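Putative oxidoreductase FAD-binding subunit (Sulfolobus tokodaii, PDB 4ZOH) probably serves as the FAD-carrying electron-transfer subunit of a multi-subunit oxidoreductase of the molybdenum hydroxylase family. Local coordinates at residues Ile37-Leu40 / Leu44-Pro47; Val189-Leu194 / Lys265-Arg270. One frame throughout, in Å; residues are numbered along the deposited sequence.

In the fold
The two contacts sit on opposite sides of the chain's centre, their own centres about 33 Å apart, and share no helix or strand. Contact 1 is short-range: helix 36-41 turns into the loop that follows it, within the FAD-binding region and near the cofactor. It is only partly buried and combines one backbone hydrogen bond with leucine, isoleucine, methionine and proline packing. Contact 2 joins elements far apart in sequence, laying helix 257-276 against strand 189-198 in the C-terminal region. All its touching residues are buried, and its chemistry is almost wholly apolar, with the one hydroxyl at the interface bonded back into its own helix.

Contact 1. Residues Ile37-Leu40 / Leu44-Pro47; sequences IPML and LIRP
Met39 and Leu40, near the end of helix 36-41, meet Leu44, Ile45 and Pro47 in the loop leading to strand 49-52, so this is a helix end packed against its own exit loop. One backbone bond ties the two: Leu44 N donates to Met39 O at 3.1 Å, linking residues five apart and closing the turn. Beside this bond the Met39 side chain runs out and then turns about its CG-SD bond (chi3 64°), which brings the methyl CE of Met39 over Ile45, 4.1 Å from Ile45 CB and close to Ile45 CD1 as well. Ile45 is gripped from a second direction by Leu40. Although Leu40 starts out from the backbone away from the loop, its branch CD2 reaches back to Ile45 CG2 at 3.6 Å. The same methyl lies 3.6 Å from Pro47 CD, so one methyl, Leu40 CD2, rests against the isoleucine branch and the proline ring where the two lie side by side. Pro3 and Phe6 pack on Leu40, while Arg46 makes a salt bridge with an acidic side chain of another protein's chain. Ile45, which also touches Arg28, has its side chain about 6 Å from the bound FAD, which sets this helix end and its exit loop close to the cofactor, consistent with a place beside its site in this FAD-binding domain of the molybdopterin dehydrogenase type.

Contact 2. Residues Val189-Leu194 / Lys265-Arg270; sequences VGVALL and KVLTKR
Strand 189-194 and helix 265-270 run in broadly the same direction, their axes 30° apart and 8.2 Å from each other at closest approach. Val191 and Leu267 have the nearest alpha carbons. From the strand, Val189 and Val191 point at the helix. Val191 straddles the step between two helix residues: its CG2 presses on Leu267 CB at 3.6 Å, while its CG1, set anti to the backbone N (chi1 -173°), lies 3.8 Å from Thr268 OG1. That hydroxyl is hydrogen-bonded to Val264 O one turn back, which satisfies it inside the apolar interface. Leu267 slants back toward the start of the strand, where Leu267 CD1 sits 3.4 Å from Val189 O, the carbonyl oxygen, and 4.1 Å from Val189 CG1. An alanine in place of Val191 is likely to open a gap beside Leu267 CB and Thr268, since both methyls that fill it would be gone. Around this pair, strand 189-198 lies between strands 173-179 and 201-210 in an antiparallel sheet. Leu267 also touches Gln177 and Leu179 of strand 173-179, Leu193 reaches Ile272 and Ala275 farther along helix 257-276, and Thr268 meets Ala243 of helix 233-243.

Contact 1. Residues Ile37-Leu40 / Leu44-Pro47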
ATOM      1  N   ILE B  37     -23.344  23.799   1.426  1.00 26.68           N
ATOM      2  CA  ILE B  37     -22.108  23.019   1.251  1.00 22.78           C
ATOM      3  C   ILE B  37     -21.714  22.926  -0.231  1.00 24.06           C
ATOM      4  O   ILE B  37     -20.553  23.152  -0.551  1.00 24.38           O
ATOM      5  CB  ILE B  37     -22.135  21.691   2.007  1.00 23.00           C
ATOM      6  CG1 ILE B  37     -22.069  21.989   3.506  1.00 20.84           C
ATOM      7  CG2 ILE B  37     -20.909  20.847   1.673  1.00 17.98           C
ATOM      8  CD1 ILE B  37     -22.506  20.824   4.391  1.00 21.44           C
ATOM      9  N   PRO B  38     -22.690  22.672  -1.143  1.00 23.00           N
ATOM     10  CA  PRO B  38     -22.331  22.648  -2.566  1.00 24.59           C
ATOM     11  C   PRO B  38     -21.681  23.987  -3.022  1.00 26.42           C
ATOM     12  O   PRO B  38     -20.757  23.973  -3.822  1.00 28.42           O
ATOM     13  CB  PRO B  38     -23.689  22.366  -3.262  1.00 25.26           C
ATOM     14  CG  PRO B  38     -24.474  21.603  -2.197  1.00 24.21           C
ATOM     15  CD  PRO B  38     -24.105  22.262  -0.919  1.00 21.69           C
ATOM     16  N   MET B  39     -22.174  25.108  -2.499  1.00 26.69           N
ATOM     17  CA  MET B  39     -21.613  26.448  -2.781  1.00 29.29           C
ATOM     18  C   MET B  39     -20.202  26.636  -2.152  1.00 28.41           C
ATOM     19  O   MET B  39     -19.329  27.253  -2.788  1.00 27.24           O
ATOM     20  CB  MET B  39     -22.542  27.553  -2.269  1.00 32.08           C
ATOM     21  CG  MET B  39     -23.788  27.858  -3.124  1.00 37.57           C
ATOM     22  SD  MET B  39     -24.701  29.351  -2.578  1.00 47.87           S
ATOM     23  CE  MET B  39     -23.548  30.689  -2.854  1.00 38.44           C
ATOM     24  N   LEU B  40     -19.986  26.139  -0.921  1.00 27.01           N
ATOM     25  CA  LEU B  40     -18.610  26.103  -0.343  1.00 26.63           C
ATOM     26  C   LEU B  40     -17.697  25.330  -1.243  1.00 27.48           C
ATOM     27  O   LEU B  40     -16.648  25.826  -1.638  1.00 28.02           O
ATOM     28  CB  LEU B  40     -18.575  25.542   1.079  1.00 23.16           C
ATOM     29  CG  LEU B  40     -19.348  26.474   2.038  1.00 23.71           C
ATOM     30  CD1 LEU B  40     -19.761  25.711   3.313  1.00 23.97           C
ATOM     31  CD2 LEU B  40     -18.586  27.755   2.345  1.00 25.24           C
ATOM     32  N   LEU B  44     -17.943  29.518  -4.312  1.00 33.14           N
ATOM     33  CA  LEU B  44     -18.784  30.651  -4.714  1.00 37.96           C
ATOM     34  C   LEU B  44     -19.144  31.505  -3.503  1.00 38.76           C
ATOM     35  O   LEU B  44     -19.707  32.550  -3.648  1.00 43.35           O
ATOM     36  CB  LEU B  44     -20.054  30.123  -5.417  1.00 38.71           C
ATOM     37  CG  LEU B  44     -19.813  29.323  -6.696  1.00 38.29           C
ATOM     38  CD1 LEU B  44     -21.071  28.610  -7.109  1.00 40.58           C
ATOM     39  CD2 LEU B  44     -19.315  30.179  -7.845  1.00 41.56           C
ATOM     40  N   ILE B  45     -18.825  31.040  -2.301  1.00 38.27           N
ATOM     41  CA  ILE B  45     -18.986  31.809  -1.063  1.00 37.45           C
ATOM     42  C   ILE B  45     -17.766  31.537  -0.196  1.00 37.82           C
ATOM     43  O   ILE B  45     -17.167  30.451  -0.283  1.00 31.46           O
ATOM     44  CB  ILE B  45     -20.348  31.481  -0.378  1.00 39.27           C
ATOM     45  CG1 ILE B  45     -20.816  32.580   0.560  1.00 46.04           C
ATOM     46  CG2 ILE B  45     -20.421  30.104   0.298  1.00 36.50           C
ATOM     47  CD1 ILE B  45     -22.332  32.583   0.656  1.00 53.15           C
ATOM     48  N   ARG B  46     -17.404  32.505   0.642  1.00 41.25           N
ATOM     49  CA  ARG B  46     -16.198  32.430   1.477  1.00 36.53           C
ATOM     50  C   ARG B  46     -16.480  33.080   2.804  1.00 37.22           C
ATOM     51  O   ARG B  46     -15.950  34.129   3.073  1.00 36.99           O
ATOM     52  CB  ARG B  46     -15.046  33.178   0.827  1.00 37.05           C
ATOM     53  CG  ARG B  46     -14.523  32.516  -0.421  1.00 42.04           C
ATOM     54  CD  ARG B  46     -13.402  33.326  -1.029  1.00 41.31           C
ATOM     55  NE  ARG B  46     -12.916  32.707  -2.254  1.00 35.58           N
ATOM     56  CZ  ARG B  46     -12.001  31.747  -2.285  1.00 38.39           C
ATOM     57  NH1 ARG B  46     -11.458  31.259  -1.162  1.00 39.61           N
ATOM     58  NH2 ARG B  46     -11.633  31.264  -3.448  1.00 38.55           N
ATOM     59  N   PRO B  47     -17.317  32.452   3.644  1.00 38.07           N
ATOM     60  CA  PRO B  47     -17.636  33.088   4.891  1.00 35.90           C
ATOM     61  C   PRO B  47     -16.486  32.895   5.879  1.00 40.66           C
ATOM     62  O   PRO B  47     -15.650  32.034   5.671  1.00 43.72           O
ATOM     63  CB  PRO B  47     -18.882  32.344   5.359  1.00 36.10           C
ATOM     64  CG  PRO B  47     -18.918  31.063   4.627  1.00 38.43           C
ATOM     65  CD  PRO B  47     -17.837  31.072   3.575  1.00 38.43           C
TER

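Contact 2. Residues Val189-Leu194 / Lys265-Arg270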
ATOM      1  N   VAL B 189     -40.048  23.807 -15.180  1.00 28.84           N
ATOM      2  CA  VAL B 189     -41.240  24.596 -14.848  1.00 29.69           C
ATOM      3  C   VAL B 189     -41.936  23.910 -13.644  1.00 26.80           C
ATOM      4  O   VAL B 189     -42.051  22.694 -13.616  1.00 26.06           O
ATOM      5  CB  VAL B 189     -42.214  24.676 -16.051  1.00 25.53           C
ATOM      6  CG1 VAL B 189     -43.453  25.442 -15.606  1.00 24.90           C
ATOM      7  CG2 VAL B 189     -41.559  25.362 -17.280  1.00 24.81           C
ATOM      8  N   GLY B 190     -42.369  24.674 -12.663  1.00 29.31           N
ATOM      9  CA  GLY B 190     -43.211  24.101 -11.615  1.00 27.43           C
ATOM     10  C   GLY B 190     -44.525  24.847 -11.432  1.00 27.88           C
ATOM     11  O   GLY B 190     -44.531  26.071 -11.338  1.00 23.99           O
ATOM     12  N   VAL B 191     -45.634  24.091 -11.361  1.00 28.32           N
ATOM     13  CA  VAL B 191     -46.969  24.690 -11.123  1.00 28.87           C
ATOM     14  C   VAL B 191     -47.656  24.008  -9.925  1.00 29.63           C
ATOM     15  O   VAL B 191     -47.859  22.764  -9.925  1.00 27.91           O
ATOM     16  CB  VAL B 191     -47.908  24.668 -12.363  1.00 30.90           C
ATOM     17  CG1 VAL B 191     -49.213  25.461 -12.068  1.00 32.15           C
ATOM     18  CG2 VAL B 191     -47.232  25.218 -13.613  1.00 26.25           C
ATOM     19  N   ALA B 192     -47.919  24.825  -8.903  1.00 26.66           N
ATOM     20  CA  ALA B 192     -48.610  24.393  -7.698  1.00 31.08           C
ATOM     21  C   ALA B 192     -50.043  24.909  -7.632  1.00 32.85           C
ATOM     22  O   ALA B 192     -50.262  26.129  -7.650  1.00 35.46           O
ATOM     23  CB  ALA B 192     -47.874  24.833  -6.432  1.00 27.26           C
ATOM     24  N   LEU B 193     -50.987  23.985  -7.501  1.00 27.67           N
ATOM     25  CA  LEU B 193     -52.390  24.376  -7.509  1.00 31.40           C
ATOM     26  C   LEU B 193     -53.090  23.977  -6.199  1.00 31.73           C
ATOM     27  O   LEU B 193     -52.907  22.851  -5.703  1.00 28.82           O
ATOM     28  CB  LEU B 193     -53.120  23.720  -8.696  1.00 27.96           C
ATOM     29  CG  LEU B 193     -54.545  24.287  -8.998  1.00 30.13           C
ATOM     30  CD1 LEU B 193     -54.781  24.387 -10.497  1.00 28.36           C
ATOM     31  CD2 LEU B 193     -55.585  23.356  -8.386  1.00 26.57           C
ATOM     32  N   LEU B 194     -53.887  24.913  -5.690  1.00 32.48           N
ATOM     33  CA  LEU B 194     -54.914  24.630  -4.675  1.00 35.66           C
ATOM     34  C   LEU B 194     -56.280  25.183  -5.112  1.00 36.83           C
ATOM     35  O   LEU B 194     -56.396  26.327  -5.577  1.00 32.44           O
ATOM     36  CB  LEU B 194     -54.564  25.286  -3.370  1.00 30.76           C
ATOM     37  CG  LEU B 194     -53.719  24.489  -2.386  1.00 29.99           C
ATOM     38  CD1 LEU B 194     -53.077  25.495  -1.472  1.00 31.20           C
ATOM     39  CD2 LEU B 194     -54.597  23.516  -1.607  1.00 29.89           C
ATOM     40  N   LYS B 265     -48.624  26.619 -19.673  1.00 38.62           N
ATOM     41  CA  LYS B 265     -49.979  26.262 -20.039  1.00 39.95           C
ATOM     42  C   LYS B 265     -50.205  24.760 -19.886  1.00 33.23           C
ATOM     43  O   LYS B 265     -51.210  24.352 -19.329  1.00 29.43           O
ATOM     44  CB  LYS B 265     -50.332  26.726 -21.463  1.00 39.04           C
ATOM     45  CG  LYS B 265     -51.540  26.002 -22.058  1.00 42.61           C
ATOM     46  CD  LYS B 265     -51.518  26.072 -23.579  1.00 48.21           C
ATOM     47  CE  LYS B 265     -52.526  27.075 -24.050  1.00 48.90           C
ATOM     48  NZ  LYS B 265     -53.781  26.296 -24.155  1.00 46.28           N
ATOM     49  N   VAL B 266     -49.268  23.951 -20.376  1.00 30.42           N
ATOM     50  CA  VAL B 266     -49.399  22.517 -20.299  1.00 30.63           C
ATOM     51  C   VAL B 266     -49.532  22.048 -18.814  1.00 34.81           C
ATOM     52  O   VAL B 266     -50.425  21.241 -18.501  1.00 34.80           O
ATOM     53  CB  VAL B 266     -48.276  21.811 -21.106  1.00 30.42           C
ATOM     54  CG1 VAL B 266     -48.364  20.324 -20.890  1.00 28.44           C
ATOM     55  CG2 VAL B 266     -48.386  22.158 -22.627  1.00 28.33           C
ATOM     56  N   LEU B 267     -48.702  22.612 -17.919  1.00 29.98           N
ATOM     57  CA  LEU B 267     -48.637  22.168 -16.523  1.00 31.37           C
ATOM     58  C   LEU B 267     -49.797  22.686 -15.669  1.00 29.69           C
ATOM     59  O   LEU B 267     -50.254  21.955 -14.816  1.00 32.87           O
ATOM     60  CB  LEU B 267     -47.281  22.427 -15.823  1.00 27.36           C
ATOM     61  CG  LEU B 267     -45.896  21.805 -16.188  1.00 31.31           C
ATOM     62  CD1 LEU B 267     -44.930  21.623 -14.992  1.00 24.95           C
ATOM     63  CD2 LEU B 267     -45.936  20.568 -17.055  1.00 27.81           C
ATOM     64  N   THR B 268     -50.225  23.934 -15.893  1.00 32.68           N
ATOM     65  CA  THR B 268     -51.495  24.450 -15.341  1.00 30.19           C
ATOM     66  C   THR B 268     -52.663  23.531 -15.745  1.00 32.98           C
ATOM     67  O   THR B 268     -53.406  23.074 -14.897  1.00 29.74           O
ATOM     68  CB  THR B 268     -51.739  25.868 -15.788  1.00 25.22           C
ATOM     69  OG1 THR B 268     -50.613  26.645 -15.391  1.00 28.29           O
ATOM     70  CG2 THR B 268     -52.936  26.477 -15.133  1.00 28.81           C
ATOM     71  N   LYS B 269     -52.767  23.171 -17.023  1.00 32.01           N
ATOM     72  CA  LYS B 269     -53.858  22.256 -17.387  1.00 35.58           C
ATOM     73  C   LYS B 269     -53.752  20.932 -16.628  1.00 34.05           C
ATOM     74  O   LYS B 269     -54.789  20.417 -16.137  1.00 32.43           O
ATOM     75  CB  LYS B 269     -53.946  22.040 -18.911  1.00 34.90           C
ATOM     76  CG  LYS B 269     -55.175  21.307 -19.366  1.00 36.16           C
ATOM     77  CD  LYS B 269     -55.208  21.194 -20.897  1.00 37.78           C
ATOM     78  CE  LYS B 269     -56.253  20.171 -21.322  1.00 40.61           C
ATOM     79  NZ  LYS B 269     -56.606  20.256 -22.755  1.00 43.02           N
ATOM     80  N   ARG B 270     -52.527  20.350 -16.578  1.00 31.60           N
ATOM     81  CA  ARG B 270     -52.301  19.046 -15.864  1.00 29.27           C
ATOM     82  C   ARG B 270     -52.704  19.226 -14.370  1.00 27.29           C
ATOM     83  O   ARG B 270     -53.395  18.406 -13.824  1.00 28.26           O
ATOM     84  CB  ARG B 270     -50.840  18.621 -15.954  1.00 29.91           C
ATOM     85  CG  ARG B 270     -50.442  18.019 -17.287  1.00 31.16           C
ATOM     86  CD  ARG B 270     -48.920  17.930 -17.392  1.00 32.84           C
ATOM     87  NE  ARG B 270     -48.612  17.027 -18.496  1.00 37.26           N
ATOM     88  CZ  ARG B 270     -47.474  16.356 -18.690  1.00 38.35           C
ATOM     89  NH1 ARG B 270     -46.441  16.451 -17.840  1.00 39.68           N
ATOM     90  NH2 ARG B 270     -47.391  15.561 -19.751  1.00 38.46           N
TER